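Local coordinates for bifunctional protein PutA (PDB 5UR2) that probably oxidises L-glutamate gamma-semialdehyde to L-glutamate with NAD+, the second step of proline breakdown, and also carries a flavin-dependent proline dehydrogenase domain, at residues 703-714 with 725-734; 742-750 with 943-953. One frame throughout, in Å; residues are numbered along the deposited sequence.

How the contacts relate
Contact 1 and contact 2 follow one another through the aldehyde dehydrogenase part of the chain and share a sheet: strand 711-717, part of which lies in contact 1, pairs in parallel with strand 742-746 of contact 2. The join is direct, with I714 O 2.7 Å from I744 N and A730 packed on C743. Contact 1 is partly buried, with E703, H725, N707 and R729 forming a polar cluster on its more exposed side, and V706, I714, I726 and A730 packing as buried aliphatic groups near the sheet. Contact 2 is buried, is carried mostly by backbone bonds and glycines, and holds the predicted catalytic glutamate, E746. Both also touch the second subunit.

Contact 1 of 2, residues 703-714 with 725-734; sequences EYIVNHKYTTTI and HIMNRAAVVQ
E703 opens the contact between two neighbouring helices of the Rossmann-like part of the aldehyde dehydrogenase fold, where helix 698-707 leads into the beta-alpha-beta unit of strand 711-717, helix 720-730 and strand 742-746. The axes of the short helical segments approach to 9.8 Å at 40°. The side chain of E703, bent at chi2 (79°), turns its carboxylate to the edge of the H725 ring. H725 NE2 donates to E703 OE1 at 2.8 Å, on the syn side of the carboxylate and in the plane of the ring, with a weak second branch to OE2. The same OE2 lies 3.4 Å from R729 CG and takes a bond from N707 ND2 within its own helix. Its salt bridge to R729 is long and rests on charge alone, the oxygen standing well out of the guanidinium plane.

One turn further, V706 CG1 lies 4.0 Å from R729 CB, the two side chains crossing at about a right angle. N707 then uses both ends of its amide: ND2 holds E703, while OD1 meets R729 NE at the guanidinium edge in a weak but nearly straight bond of 3.3 Å, the two planes almost perpendicular. R729 curls back to this point through bends at chi2 and chi3. Beyond the helix end, Q734 CG closes on N707 O, and K709 CB lies alongside Q734 CB. K741, in the loop that leads to strand 742-746, gives NZ hydrogen bonds to V706 O and H708 O. The strand contributes I714, which wedges against the buried side of helix 720-730: its CG2 meets I726 CG2 at 3.9 Å, and its CD1 reaches A730 CB at 3.8 Å.

Contact 2 of 2, residues 742-750 with 943-953; sequences RCIIEMGGK and FGGFKMSGIGS
S949 OG and G748 O form the shortest bond between the two segments, 2.6 Å, with the hydroxyl donating in the carbonyl plane. Chi1 of -65° sets OG beside the backbone N of S949, where it also takes a bond from A902 N. This clasp stands at one end of an antiparallel beta bridge that adds the short strand 950-951 to strand 742-746 in the Rossmann-like sheet of the aldehyde dehydrogenase fold. I745 and I951 are a hydrogen-bonded pair: I745 N gives a nearly straight bond to I951 O at 3.2 Å, and I951 N returns one to I745 O. Beyond the non-hydrogen-bonded pair of E746 and G950, M747 N reaches S949 O at 2.8 Å from above the carbonyl plane. Strand 950-951 follows two overlapping turns, type II' from F946 to S949 and type I from K947 to G950. At G950 the backbones come close, CA to CA 4.3 Å from E746, and I745 O lies 3.2 Å from G950 CA. M747 CE lies over this glycine, 3.6 Å from its CA.

E746, a predicted active-site residue beside C780, extends from the side of the sheet away from I745 and I951. Its CG, anti to the backbone N (chi1 180°), carries the carboxylate out to F943, where OE2 meets the ring edge at CE2, 3.3 Å away. Planes of carboxylate and ring stand 67° apart. The other oxygen, OE1, accepts a bond from a water 2.6 Å away, which also donates to F943 O and is hydrogen-bonded to S953 OG.

Contact 1 of 2, residues 703-714 with 725-734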
ATOM      1  N   GLU B 703      20.641  13.182  23.508  1.00 27.15           N
ATOM      2  CA  GLU B 703      21.827  12.628  22.871  1.00 25.73           C
ATOM      3  C   GLU B 703      22.069  11.193  23.312  1.00 24.73           C
ATOM      4  O   GLU B 703      22.374  10.318  22.487  1.00 27.95           O
ATOM      5  CB  GLU B 703      23.045  13.498  23.203  1.00 27.90           C
ATOM      6  CG  GLU B 703      24.338  13.056  22.512  1.00 31.77           C
ATOM      7  CD  GLU B 703      24.436  13.482  21.053  1.00 37.71           C
ATOM      8  OE1 GLU B 703      23.542  14.210  20.567  1.00 40.07           O
ATOM      9  OE2 GLU B 703      25.419  13.088  20.388  1.00 41.68           O
ATOM     10  N   TYR B 704      21.887  10.923  24.603  1.00 23.00           N
ATOM     11  CA  TYR B 704      22.181   9.594  25.135  1.00 26.12           C
ATOM     12  C   TYR B 704      21.282   8.534  24.503  1.00 28.41           C
ATOM     13  O   TYR B 704      21.753   7.449  24.145  1.00 25.61           O
ATOM     14  CB  TYR B 704      22.036   9.601  26.658  1.00 23.49           C
ATOM     15  CG  TYR B 704      22.528   8.336  27.336  1.00 25.49           C
ATOM     16  CD1 TYR B 704      21.672   7.260  27.521  1.00 24.03           C
ATOM     17  CD2 TYR B 704      23.850   8.222  27.801  1.00 23.75           C
ATOM     18  CE1 TYR B 704      22.105   6.097  28.131  1.00 20.11           C
ATOM     19  CE2 TYR B 704      24.299   7.051  28.425  1.00 21.16           C
ATOM     20  CZ  TYR B 704      23.405   5.994  28.586  1.00 31.65           C
ATOM     21  OH  TYR B 704      23.780   4.821  29.192  1.00 31.01           O
ATOM     22  N   ILE B 705      19.981   8.815  24.364  1.00 23.04           N
ATOM     23  CA  ILE B 705      19.119   7.783  23.794  1.00 22.12           C
ATOM     24  C   ILE B 705      19.289   7.719  22.277  1.00 22.94           C
ATOM     25  O   ILE B 705      19.109   6.655  21.681  1.00 25.36           O
ATOM     26  CB  ILE B 705      17.642   7.977  24.194  1.00 27.52           C
ATOM     27  CG1 ILE B 705      17.063   9.279  23.637  1.00 17.68           C
ATOM     28  CG2 ILE B 705      17.465   7.886  25.714  1.00 26.68           C
ATOM     29  CD1 ILE B 705      15.580   9.453  23.990  1.00 17.31           C
ATOM     30  N   VAL B 706      19.672   8.824  21.633  1.00 21.39           N
ATOM     31  CA  VAL B 706      20.022   8.764  20.215  1.00 24.90           C
ATOM     32  C   VAL B 706      21.214   7.841  20.008  1.00 25.86           C
ATOM     33  O   VAL B 706      21.237   7.034  19.070  1.00 24.74           O
ATOM     34  CB  VAL B 706      20.295  10.176  19.656  1.00 25.04           C
ATOM     35  CG1 VAL B 706      21.123  10.106  18.366  1.00 28.42           C
ATOM     36  CG2 VAL B 706      18.985  10.905  19.382  1.00 27.36           C
ATOM     37  N   ASN B 707      22.214   7.930  20.892  1.00 21.50           N
ATOM     38  CA  ASN B 707      23.464   7.206  20.718  1.00 21.80           C
ATOM     39  C   ASN B 707      23.421   5.771  21.216  1.00 25.19           C
ATOM     40  O   ASN B 707      24.314   5.002  20.864  1.00 28.21           O
ATOM     41  CB  ASN B 707      24.617   7.924  21.444  1.00 25.38           C
ATOM     42  CG  ASN B 707      25.025   9.218  20.751  1.00 34.13           C
ATOM     43  OD1 ASN B 707      24.915   9.339  19.532  1.00 41.99           O
ATOM     44  ND2 ASN B 707      25.580  10.153  21.514  1.00 35.33           N
ATOM     45  N   HIS B 708      22.416   5.384  21.999  1.00 18.76           N
ATOM     46  CA  HIS B 708      22.455   4.097  22.683  1.00 19.41           C
ATOM     47  C   HIS B 708      22.407   2.919  21.705  1.00 25.74           C
ATOM     48  O   HIS B 708      21.778   2.981  20.648  1.00 18.13           O
ATOM     49  CB  HIS B 708      21.283   3.993  23.657  1.00 19.33           C
ATOM     50  CG  HIS B 708      21.466   2.942  24.701  1.00 26.89           C
ATOM     51  ND1 HIS B 708      21.211   1.610  24.463  1.00 30.63           N
ATOM     52  CD2 HIS B 708      21.889   3.023  25.987  1.00 27.32           C
ATOM     53  CE1 HIS B 708      21.475   0.912  25.556  1.00 29.13           C
ATOM     54  NE2 HIS B 708      21.887   1.747  26.495  1.00 25.84           N
ATOM     55  N   LYS B 709      23.044   1.812  22.101  1.00 27.73           N
ATOM     56  CA  LYS B 709      23.128   0.644  21.228  1.00 26.94           C
ATOM     57  C   LYS B 709      21.782  -0.059  21.050  1.00 26.21           C
ATOM     58  O   LYS B 709      21.599  -0.755  20.051  1.00 27.50           O
ATOM     59  CB  LYS B 709      24.162  -0.353  21.774  1.00 22.83           C
ATOM     60  CG  LYS B 709      23.748  -0.970  23.104  1.00 26.36           C
ATOM     61  CD  LYS B 709      24.801  -1.905  23.686  1.00 27.56           C
ATOM     62  CE  LYS B 709      24.298  -2.483  25.005  1.00 31.06           C
ATOM     63  NZ  LYS B 709      25.367  -3.168  25.778  1.00 32.83           N
ATOM     64  N   TYR B 710      20.836   0.107  21.978  1.00 21.10           N
ATOM     65  CA  TYR B 710      19.547  -0.546  21.813  1.00 22.17           C
ATOM     66  C   TYR B 710      18.601   0.239  20.917  1.00 22.55           C
ATOM     67  O   TYR B 710      17.629  -0.334  20.423  1.00 22.81           O
ATOM     68  CB  TYR B 710      18.842  -0.738  23.156  1.00 26.40           C
ATOM     69  CG  TYR B 710      19.446  -1.734  24.114  1.00 29.27           C
ATOM     70  CD1 TYR B 710      20.343  -2.707  23.693  1.00 32.71           C
ATOM     71  CD2 TYR B 710      19.095  -1.698  25.459  1.00 27.04           C
ATOM     72  CE1 TYR B 710      20.887  -3.614  24.608  1.00 39.41           C
ATOM     73  CE2 TYR B 710      19.624  -2.587  26.366  1.00 34.19           C
ATOM     74  CZ  TYR B 710      20.513  -3.539  25.948  1.00 37.96           C
ATOM     75  OH  TYR B 710      21.005  -4.409  26.891  1.00 42.98           O
ATOM     76  N   THR B 711      18.839   1.530  20.721  1.00 26.21           N
ATOM     77  CA  THR B 711      17.926   2.357  19.940  1.00 22.19           C
ATOM     78  C   THR B 711      17.972   1.961  18.468  1.00 18.81           C
ATOM     79  O   THR B 711      19.015   2.075  17.823  1.00 18.66           O
ATOM     80  CB  THR B 711      18.295   3.829  20.102  1.00 17.58           C
ATOM     81  OG1 THR B 711      18.159   4.192  21.478  1.00 22.07           O
ATOM     82  CG2 THR B 711      17.402   4.708  19.241  1.00 22.39           C
ATOM     83  N   THR B 712      16.840   1.509  17.933  1.00 18.86           N
ATOM     84  CA  THR B 712      16.753   1.104  16.536  1.00 21.97           C
ATOM     85  C   THR B 712      16.197   2.192  15.637  1.00 21.68           C
ATOM     86  O   THR B 712      16.583   2.279  14.471  1.00 22.90           O
ATOM     87  CB  THR B 712      15.866  -0.136  16.397  1.00 20.40           C
ATOM     88  OG1 THR B 712      14.545   0.163  16.861  1.00 19.89           O
ATOM     89  CG2 THR B 712      16.428  -1.257  17.243  1.00 16.08           C
ATOM     90  N   THR B 713      15.315   3.026  16.165  1.00 20.98           N
ATOM     91  CA  THR B 713      14.599   4.015  15.388  1.00 18.96           C
ATOM     92  C   THR B 713      14.584   5.320  16.166  1.00 22.00           C
ATOM     93  O   THR B 713      14.343   5.319  17.379  1.00 23.50           O
ATOM     94  CB  THR B 713      13.176   3.503  15.121  1.00 22.74           C
ATOM     95  OG1 THR B 713      13.273   2.202  14.529  1.00 22.32           O
ATOM     96  CG2 THR B 713      12.384   4.448  14.219  1.00 14.96           C
ATOM     97  N   ILE B 714      14.852   6.427  15.476  1.00 20.35           N
ATOM     98  CA  ILE B 714      14.831   7.759  16.085  1.00 24.89           C
ATOM     99  C   ILE B 714      13.811   8.609  15.339  1.00 22.35           C
ATOM    100  O   ILE B 714      13.949   8.823  14.130  1.00 19.22           O
ATOM    101  CB  ILE B 714      16.220   8.423  16.049  1.00 16.34           C
ATOM    102  CG1 ILE B 714      17.239   7.559  16.811  1.00 19.52           C
ATOM    103  CG2 ILE B 714      16.135   9.818  16.626  1.00 17.16           C
ATOM    104  CD1 ILE B 714      18.710   7.824  16.422  1.00 20.65           C
ATOM    105  N   HIS B 725      22.704  16.819  13.075  1.00 30.66           N
ATOM    106  CA  HIS B 725      23.538  16.222  14.118  1.00 29.68           C
ATOM    107  C   HIS B 725      23.062  14.812  14.445  1.00 27.59           C
ATOM    108  O   HIS B 725      23.863  13.870  14.516  1.00 31.98           O
ATOM    109  CB  HIS B 725      23.519  17.099  15.382  1.00 33.73           C
ATOM    110  CG  HIS B 725      24.236  16.492  16.553  1.00 35.18           C
ATOM    111  ND1 HIS B 725      25.610  16.427  16.641  1.00 38.48           N
ATOM    112  CD2 HIS B 725      23.760  15.844  17.644  1.00 34.68           C
ATOM    113  CE1 HIS B 725      25.951  15.811  17.759  1.00 37.77           C
ATOM    114  NE2 HIS B 725      24.847  15.434  18.379  1.00 38.57           N
ATOM    115  N   ILE B 726      21.744  14.644  14.602  1.00 26.84           N
ATOM    116  CA  ILE B 726      21.172  13.340  14.937  1.00 25.20           C
ATOM    117  C   ILE B 726      21.446  12.333  13.828  1.00 28.64           C
ATOM    118  O   ILE B 726      21.813  11.181  14.088  1.00 22.47           O
ATOM    119  CB  ILE B 726      19.662  13.479  15.199  1.00 22.18           C
ATOM    120  CG1 ILE B 726      19.420  14.177  16.540  1.00 18.39           C
ATOM    121  CG2 ILE B 726      18.992  12.094  15.148  1.00 24.02           C
ATOM    122  CD1 ILE B 726      17.963  14.453  16.845  1.00 23.72           C
ATOM    123  N   MET B 727      21.283  12.746  12.573  1.00 29.10           N
ATOM    124  CA  MET B 727      21.515  11.801  11.490  1.00 32.68           C
ATOM    125  C   MET B 727      22.976  11.393  11.445  1.00 31.30           C
ATOM    126  O   MET B 727      23.295  10.235  11.160  1.00 27.74           O
ATOM    127  CB  MET B 727      21.075  12.400  10.153  1.00 34.48           C
ATOM    128  CG  MET B 727      19.573  12.464   9.996  1.00 38.79           C
ATOM    129  SD  MET B 727      19.096  13.021   8.347  1.00 44.17           S
ATOM    130  CE  MET B 727      19.876  14.610   8.341  1.00 40.42           C
ATOM    131  N   ASN B 728      23.866  12.319  11.777  1.00 34.57           N
ATOM    132  CA  ASN B 728      25.280  11.992  11.866  1.00 31.98           C
ATOM    133  C   ASN B 728      25.544  10.985  12.983  1.00 32.04           C
ATOM    134  O   ASN B 728      26.219   9.967  12.777  1.00 31.44           O
ATOM    135  CB  ASN B 728      26.062  13.277  12.088  1.00 38.98           C
ATOM    136  CG  ASN B 728      27.413  13.214  11.499  1.00 49.58           C
ATOM    137  OD1 ASN B 728      28.368  12.882  12.194  1.00 58.69           O
ATOM    138  ND2 ASN B 728      27.517  13.493  10.191  1.00 49.66           N
ATOM    139  N   ARG B 729      24.996  11.242  14.174  1.00 30.60           N
ATOM    140  CA  ARG B 729      25.217  10.333  15.296  1.00 33.69           C
ATOM    141  C   ARG B 729      24.600   8.964  15.040  1.00 27.83           C
ATOM    142  O   ARG B 729      25.156   7.940  15.452  1.00 26.74           O
ATOM    143  CB  ARG B 729      24.656  10.931  16.588  1.00 38.48           C
ATOM    144  CG  ARG B 729      25.319  12.242  17.079  1.00 46.08           C
ATOM    145  CD  ARG B 729      26.835  12.168  17.129  1.00 54.75           C
ATOM    146  NE  ARG B 729      27.256  10.930  17.764  1.00 63.24           N
ATOM    147  CZ  ARG B 729      28.464  10.396  17.637  1.00 71.22           C
ATOM    148  NH1 ARG B 729      28.727   9.242  18.225  1.00 77.14           N
ATOM    149  NH2 ARG B 729      29.401  11.000  16.916  1.00 67.83           N
ATOM    150  N   ALA B 730      23.428   8.929  14.404  1.00 22.54           N
ATOM    151  CA  ALA B 730      22.707   7.669  14.221  1.00 26.77           C
ATOM    152  C   ALA B 730      23.421   6.715  13.268  1.00 31.92           C
ATOM    153  O   ALA B 730      23.208   5.494  13.337  1.00 30.26           O
ATOM    154  CB  ALA B 730      21.297   7.946  13.701  1.00 23.42           C
ATOM    155  N   ALA B 731      24.240   7.247  12.356  1.00 34.00           N
ATOM    156  CA  ALA B 731      24.970   6.418  11.402  1.00 30.72           C
ATOM    157  C   ALA B 731      26.116   5.640  12.038  1.00 27.69           C
ATOM    158  O   ALA B 731      26.668   4.749  11.390  1.00 38.43           O
ATOM    159  CB  ALA B 731      25.501   7.285  10.258  1.00 26.26           C
ATOM    160  N   VAL B 732      26.491   5.960  13.270  1.00 32.04           N
ATOM    161  CA  VAL B 732      27.561   5.251  13.972  1.00 32.45           C
ATOM    162  C   VAL B 732      27.029   3.927  14.509  1.00 35.41           C
ATOM    163  O   VAL B 732      25.966   3.882  15.137  1.00 36.83           O
ATOM    164  CB  VAL B 732      28.114   6.114  15.116  1.00 38.24           C
ATOM    165  CG1 VAL B 732      29.232   5.381  15.865  1.00 38.12           C
ATOM    166  CG2 VAL B 732      28.575   7.471  14.600  1.00 39.95           C
ATOM    167  N   VAL B 733      27.764   2.844  14.268  1.00 36.50           N
ATOM    168  CA  VAL B 733      27.451   1.543  14.855  1.00 33.89           C
ATOM    169  C   VAL B 733      28.210   1.450  16.174  1.00 32.00           C
ATOM    170  O   VAL B 733      29.434   1.306  16.188  1.00 35.85           O
ATOM    171  CB  VAL B 733      27.827   0.387  13.921  1.00 34.39           C
ATOM    172  CG1 VAL B 733      27.453  -0.940  14.554  1.00 36.15           C
ATOM    173  CG2 VAL B 733      27.132   0.531  12.603  1.00 35.58           C
ATOM    174  N   GLN B 734      27.483   1.566  17.283  1.00 29.42           N
ATOM    175  CA  GLN B 734      28.080   1.549  18.611  1.00 26.35           C
ATOM    176  C   GLN B 734      28.546   0.144  18.982  1.00 35.33           C
ATOM    177  O   GLN B 734      28.112  -0.846  18.382  1.00 32.36           O
ATOM    178  CB  GLN B 734      27.075   2.043  19.650  1.00 27.65           C
ATOM    179  CG  GLN B 734      26.524   3.441  19.387  1.00 33.84           C
ATOM    180  CD  GLN B 734      27.545   4.555  19.583  1.00 38.36           C
ATOM    181  OE1 GLN B 734      28.523   4.407  20.323  1.00 41.02           O
ATOM    182  NE2 GLN B 734      27.303   5.688  18.935  1.00 36.47           N
TER

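Contact 2 of 2, residues 742-750 with 943-953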
ATOM      1  N   ARG B 742      17.413   3.787  12.068  1.00 24.58           N
ATOM      2  CA  ARG B 742      16.576   4.528  11.145  1.00 21.39           C
ATOM      3  C   ARG B 742      16.174   5.847  11.782  1.00 27.93           C
ATOM      4  O   ARG B 742      15.713   5.868  12.930  1.00 17.72           O
ATOM      5  CB  ARG B 742      15.330   3.746  10.760  1.00 26.20           C
ATOM      6  CG  ARG B 742      14.344   4.636   9.989  1.00 30.44           C
ATOM      7  CD  ARG B 742      13.238   3.844   9.370  1.00 30.92           C
ATOM      8  NE  ARG B 742      13.747   2.985   8.312  1.00 36.69           N
ATOM      9  CZ  ARG B 742      13.218   1.807   8.002  1.00 39.39           C
ATOM     10  NH1 ARG B 742      12.154   1.344   8.680  1.00 26.57           N
ATOM     11  NH2 ARG B 742      13.763   1.091   7.023  1.00 41.62           N
ATOM     12  N   CYS B 743      16.332   6.938  11.028  1.00 27.53           N
ATOM     13  CA  CYS B 743      15.919   8.271  11.460  1.00 20.68           C
ATOM     14  C   CYS B 743      14.653   8.687  10.724  1.00 24.23           C
ATOM     15  O   CYS B 743      14.586   8.581   9.497  1.00 18.74           O
ATOM     16  CB  CYS B 743      17.011   9.300  11.198  1.00 23.91           C
ATOM     17  SG  CYS B 743      18.487   9.044  12.180  1.00 27.89           S
ATOM     18  N   ILE B 744      13.655   9.143  11.472  1.00 22.78           N
ATOM     19  CA  ILE B 744      12.439   9.719  10.919  1.00 17.46           C
ATOM     20  C   ILE B 744      12.448  11.191  11.321  1.00 26.66           C
ATOM     21  O   ILE B 744      12.152  11.516  12.476  1.00 27.38           O
ATOM     22  CB  ILE B 744      11.190   8.985  11.424  1.00 23.57           C
ATOM     23  CG1 ILE B 744      11.338   7.481  11.181  1.00 14.91           C
ATOM     24  CG2 ILE B 744       9.928   9.514  10.727  1.00 22.71           C
ATOM     25  CD1 ILE B 744      10.289   6.609  11.891  1.00 15.20           C
ATOM     26  N   ILE B 745      12.768  12.088  10.374  1.00 24.43           N
ATOM     27  CA  ILE B 745      13.211  13.452  10.675  1.00 25.52           C
ATOM     28  C   ILE B 745      12.347  14.478   9.941  1.00 25.57           C
ATOM     29  O   ILE B 745      12.165  14.378   8.724  1.00 20.71           O
ATOM     30  CB  ILE B 745      14.680  13.666  10.267  1.00 32.37           C
ATOM     31  CG1 ILE B 745      15.604  12.663  10.946  1.00 38.47           C
ATOM     32  CG2 ILE B 745      15.111  15.081  10.612  1.00 30.15           C
ATOM     33  CD1 ILE B 745      15.764  12.889  12.402  1.00 36.14           C
ATOM     34  N   GLU B 746      11.878  15.500  10.662  1.00 25.75           N
ATOM     35  CA  GLU B 746      11.243  16.686  10.082  1.00 32.83           C
ATOM     36  C   GLU B 746      11.985  17.923  10.589  1.00 33.99           C
ATOM     37  O   GLU B 746      12.179  18.068  11.800  1.00 34.12           O
ATOM     38  CB  GLU B 746       9.756  16.728  10.459  1.00 38.80           C
ATOM     39  CG  GLU B 746       8.965  17.931   9.915  1.00 50.83           C
ATOM     40  CD  GLU B 746       7.595  18.110  10.592  1.00 57.98           C
ATOM     41  OE1 GLU B 746       6.933  17.110  10.989  1.00 56.36           O
ATOM     42  OE2 GLU B 746       7.193  19.277  10.762  1.00 65.08           O
ATOM     43  N   MET B 747      12.416  18.815   9.671  1.00 31.80           N
ATOM     44  CA  MET B 747      13.369  19.872  10.026  1.00 27.55           C
ATOM     45  C   MET B 747      12.985  21.300   9.619  1.00 38.17           C
ATOM     46  O   MET B 747      13.838  22.195   9.685  1.00 43.49           O
ATOM     47  CB  MET B 747      14.741  19.562   9.430  1.00 30.98           C
ATOM     48  CG  MET B 747      15.521  18.530  10.198  1.00 27.94           C
ATOM     49  SD  MET B 747      17.031  18.189   9.327  1.00 29.14           S
ATOM     50  CE  MET B 747      16.384  17.506   7.812  1.00 35.01           C
ATOM     51  N   GLY B 748      11.754  21.564   9.222  1.00 38.73           N
ATOM     52  CA  GLY B 748      11.366  22.947   8.997  1.00 40.70           C
ATOM     53  C   GLY B 748      11.375  23.364   7.535  1.00 36.67           C
ATOM     54  O   GLY B 748      11.711  22.603   6.619  1.00 30.29           O
ATOM     55  N   GLY B 749      10.991  24.628   7.329  1.00 33.16           N
ATOM     56  CA  GLY B 749      10.826  25.160   5.992  1.00 25.76           C
ATOM     57  C   GLY B 749      11.003  26.661   5.955  1.00 28.51           C
ATOM     58  O   GLY B 749      11.169  27.323   6.982  1.00 29.35           O
ATOM     59  N   LYS B 750      11.023  27.178   4.725  1.00 24.59           N
ATOM     60  CA  LYS B 750      10.982  28.608   4.422  1.00 25.91           C
ATOM     61  C   LYS B 750       9.890  28.740   3.371  1.00 20.20           C
ATOM     62  O   LYS B 750      10.169  28.835   2.176  1.00 25.47           O
ATOM     63  CB  LYS B 750      12.329  29.128   3.920  1.00 23.07           C
ATOM     64  CG  LYS B 750      12.403  30.635   3.776  1.00 21.74           C
ATOM     65  CD  LYS B 750      12.385  31.321   5.134  1.00 23.66           C
ATOM     66  CE  LYS B 750      12.342  32.845   5.017  1.00 29.38           C
ATOM     67  NZ  LYS B 750      12.379  33.496   6.368  1.00 30.64           N
ATOM     68  N   PHE B 943       1.660  14.969   5.842  1.00 20.38           N
ATOM     69  CA  PHE B 943       2.501  16.146   6.026  1.00 22.91           C
ATOM     70  C   PHE B 943       3.986  15.790   6.077  1.00 19.62           C
ATOM     71  O   PHE B 943       4.400  14.924   6.854  1.00 24.89           O
ATOM     72  CB  PHE B 943       2.092  16.891   7.300  1.00 19.69           C
ATOM     73  CG  PHE B 943       2.868  18.155   7.515  1.00 23.81           C
ATOM     74  CD1 PHE B 943       2.547  19.308   6.810  1.00 22.17           C
ATOM     75  CD2 PHE B 943       3.955  18.176   8.377  1.00 25.91           C
ATOM     76  CE1 PHE B 943       3.271  20.471   6.974  1.00 22.94           C
ATOM     77  CE2 PHE B 943       4.692  19.341   8.547  1.00 29.97           C
ATOM     78  CZ  PHE B 943       4.344  20.494   7.844  1.00 28.30           C
ATOM     79  N   GLY B 944       4.788  16.492   5.302  1.00 24.35           N
ATOM     80  CA  GLY B 944       6.220  16.248   5.278  1.00 15.43           C
ATOM     81  C   GLY B 944       6.794  16.649   3.942  1.00 26.16           C
ATOM     82  O   GLY B 944       6.091  16.788   2.940  1.00 27.56           O
ATOM     83  N   GLY B 945       8.109  16.855   3.927  1.00 21.22           N
ATOM     84  CA  GLY B 945       8.741  17.379   2.732  1.00 28.21           C
ATOM     85  C   GLY B 945      10.167  16.921   2.504  1.00 29.01           C
ATOM     86  O   GLY B 945      10.658  16.007   3.175  1.00 28.15           O
ATOM     87  N   PHE B 946      10.848  17.553   1.559  1.00 29.56           N
ATOM     88  CA  PHE B 946      12.157  17.058   1.169  1.00 29.98           C
ATOM     89  C   PHE B 946      13.172  18.197   1.165  1.00 25.11           C
ATOM     90  O   PHE B 946      12.998  19.172   1.904  1.00 24.91           O
ATOM     91  CB  PHE B 946      12.072  16.326  -0.191  1.00 30.76           C
ATOM     92  CG  PHE B 946      11.183  16.999  -1.232  1.00 24.31           C
ATOM     93  CD1 PHE B 946       9.807  16.785  -1.235  1.00 20.29           C
ATOM     94  CD2 PHE B 946      11.739  17.785  -2.244  1.00 20.76           C
ATOM     95  CE1 PHE B 946       8.979  17.384  -2.195  1.00 24.20           C
ATOM     96  CE2 PHE B 946      10.919  18.396  -3.213  1.00 20.27           C
ATOM     97  CZ  PHE B 946       9.528  18.183  -3.187  1.00 23.69           C
ATOM     98  N   LYS B 947      14.229  18.083   0.347  1.00 23.96           N
ATOM     99  CA  LYS B 947      15.419  18.913   0.500  1.00 21.43           C
ATOM    100  C   LYS B 947      15.791  18.873   1.978  1.00 27.21           C
ATOM    101  O   LYS B 947      15.712  17.801   2.588  1.00 25.08           O
ATOM    102  CB  LYS B 947      15.178  20.334  -0.009  1.00 20.82           C
ATOM    103  CG  LYS B 947      14.973  20.431  -1.535  1.00 23.38           C
ATOM    104  CD  LYS B 947      14.959  21.894  -2.017  1.00 25.69           C
ATOM    105  CE  LYS B 947      14.560  22.000  -3.494  1.00 22.91           C
ATOM    106  NZ  LYS B 947      14.423  23.420  -4.034  1.00 25.92           N
ATOM    107  N   MET B 948      16.107  20.019   2.591  1.00 27.52           N
ATOM    108  CA  MET B 948      16.497  20.036   4.001  1.00 27.77           C
ATOM    109  C   MET B 948      15.302  20.087   4.973  1.00 27.98           C
ATOM    110  O   MET B 948      15.511  20.309   6.172  1.00 27.61           O
ATOM    111  CB  MET B 948      17.460  21.201   4.280  1.00 23.66           C
ATOM    112  CG  MET B 948      18.796  21.123   3.514  1.00 32.52           C
ATOM    113  SD  MET B 948      19.677  19.541   3.717  1.00 34.93           S
ATOM    114  CE  MET B 948      20.026  19.638   5.453  1.00 40.52           C
ATOM    115  N   SER B 949      14.075  19.846   4.505  1.00 18.43           N
ATOM    116  CA  SER B 949      12.910  19.786   5.383  1.00 28.14           C
ATOM    117  C   SER B 949      12.702  18.423   6.034  1.00 28.54           C
ATOM    118  O   SER B 949      11.859  18.314   6.929  1.00 32.68           O
ATOM    119  CB  SER B 949      11.632  20.170   4.624  1.00 17.75           C
ATOM    120  OG  SER B 949      11.700  21.521   4.221  1.00 19.91           O
ATOM    121  N   GLY B 950      13.413  17.393   5.620  1.00 25.98           N
ATOM    122  CA  GLY B 950      13.357  16.129   6.329  1.00 30.51           C
ATOM    123  C   GLY B 950      13.671  14.947   5.435  1.00 31.65           C
ATOM    124  O   GLY B 950      14.086  15.095   4.290  1.00 32.15           O
ATOM    125  N   ILE B 951      13.503  13.761   6.018  1.00 34.65           N
ATOM    126  CA  ILE B 951      13.603  12.494   5.306  1.00 33.67           C
ATOM    127  C   ILE B 951      12.777  11.453   6.061  1.00 34.30           C
ATOM    128  O   ILE B 951      12.819  11.389   7.294  1.00 29.06           O
ATOM    129  CB  ILE B 951      15.066  12.040   5.126  1.00 32.08           C
ATOM    130  CG1 ILE B 951      15.108  10.736   4.308  1.00 42.06           C
ATOM    131  CG2 ILE B 951      15.755  11.890   6.472  1.00 28.71           C
ATOM    132  CD1 ILE B 951      16.235  10.646   3.287  1.00 42.59           C
ATOM    133  N   GLY B 952      11.986  10.669   5.316  1.00 29.86           N
ATOM    134  CA  GLY B 952      11.237   9.554   5.867  1.00 29.17           C
ATOM    135  C   GLY B 952      10.031   9.903   6.721  1.00 31.65           C
ATOM    136  O   GLY B 952       9.473   9.007   7.367  1.00 29.43           O
ATOM    137  N   SER B 953       9.604  11.169   6.750  1.00 22.92           N
ATOM    138  CA  SER B 953       8.513  11.612   7.620  1.00 26.06           C
ATOM    139  C   SER B 953       7.395  12.201   6.767  1.00 22.50           C
ATOM    140  O   SER B 953       7.465  13.361   6.353  1.00 18.99           O
ATOM    141  CB  SER B 953       9.005  12.640   8.642  1.00 30.34           C
ATOM    142  OG  SER B 953       7.956  13.066   9.494  1.00 24.98           O
TER
HETATM  143  O   HOH W   1       6.484  15.548   8.925  1.00 24.83           O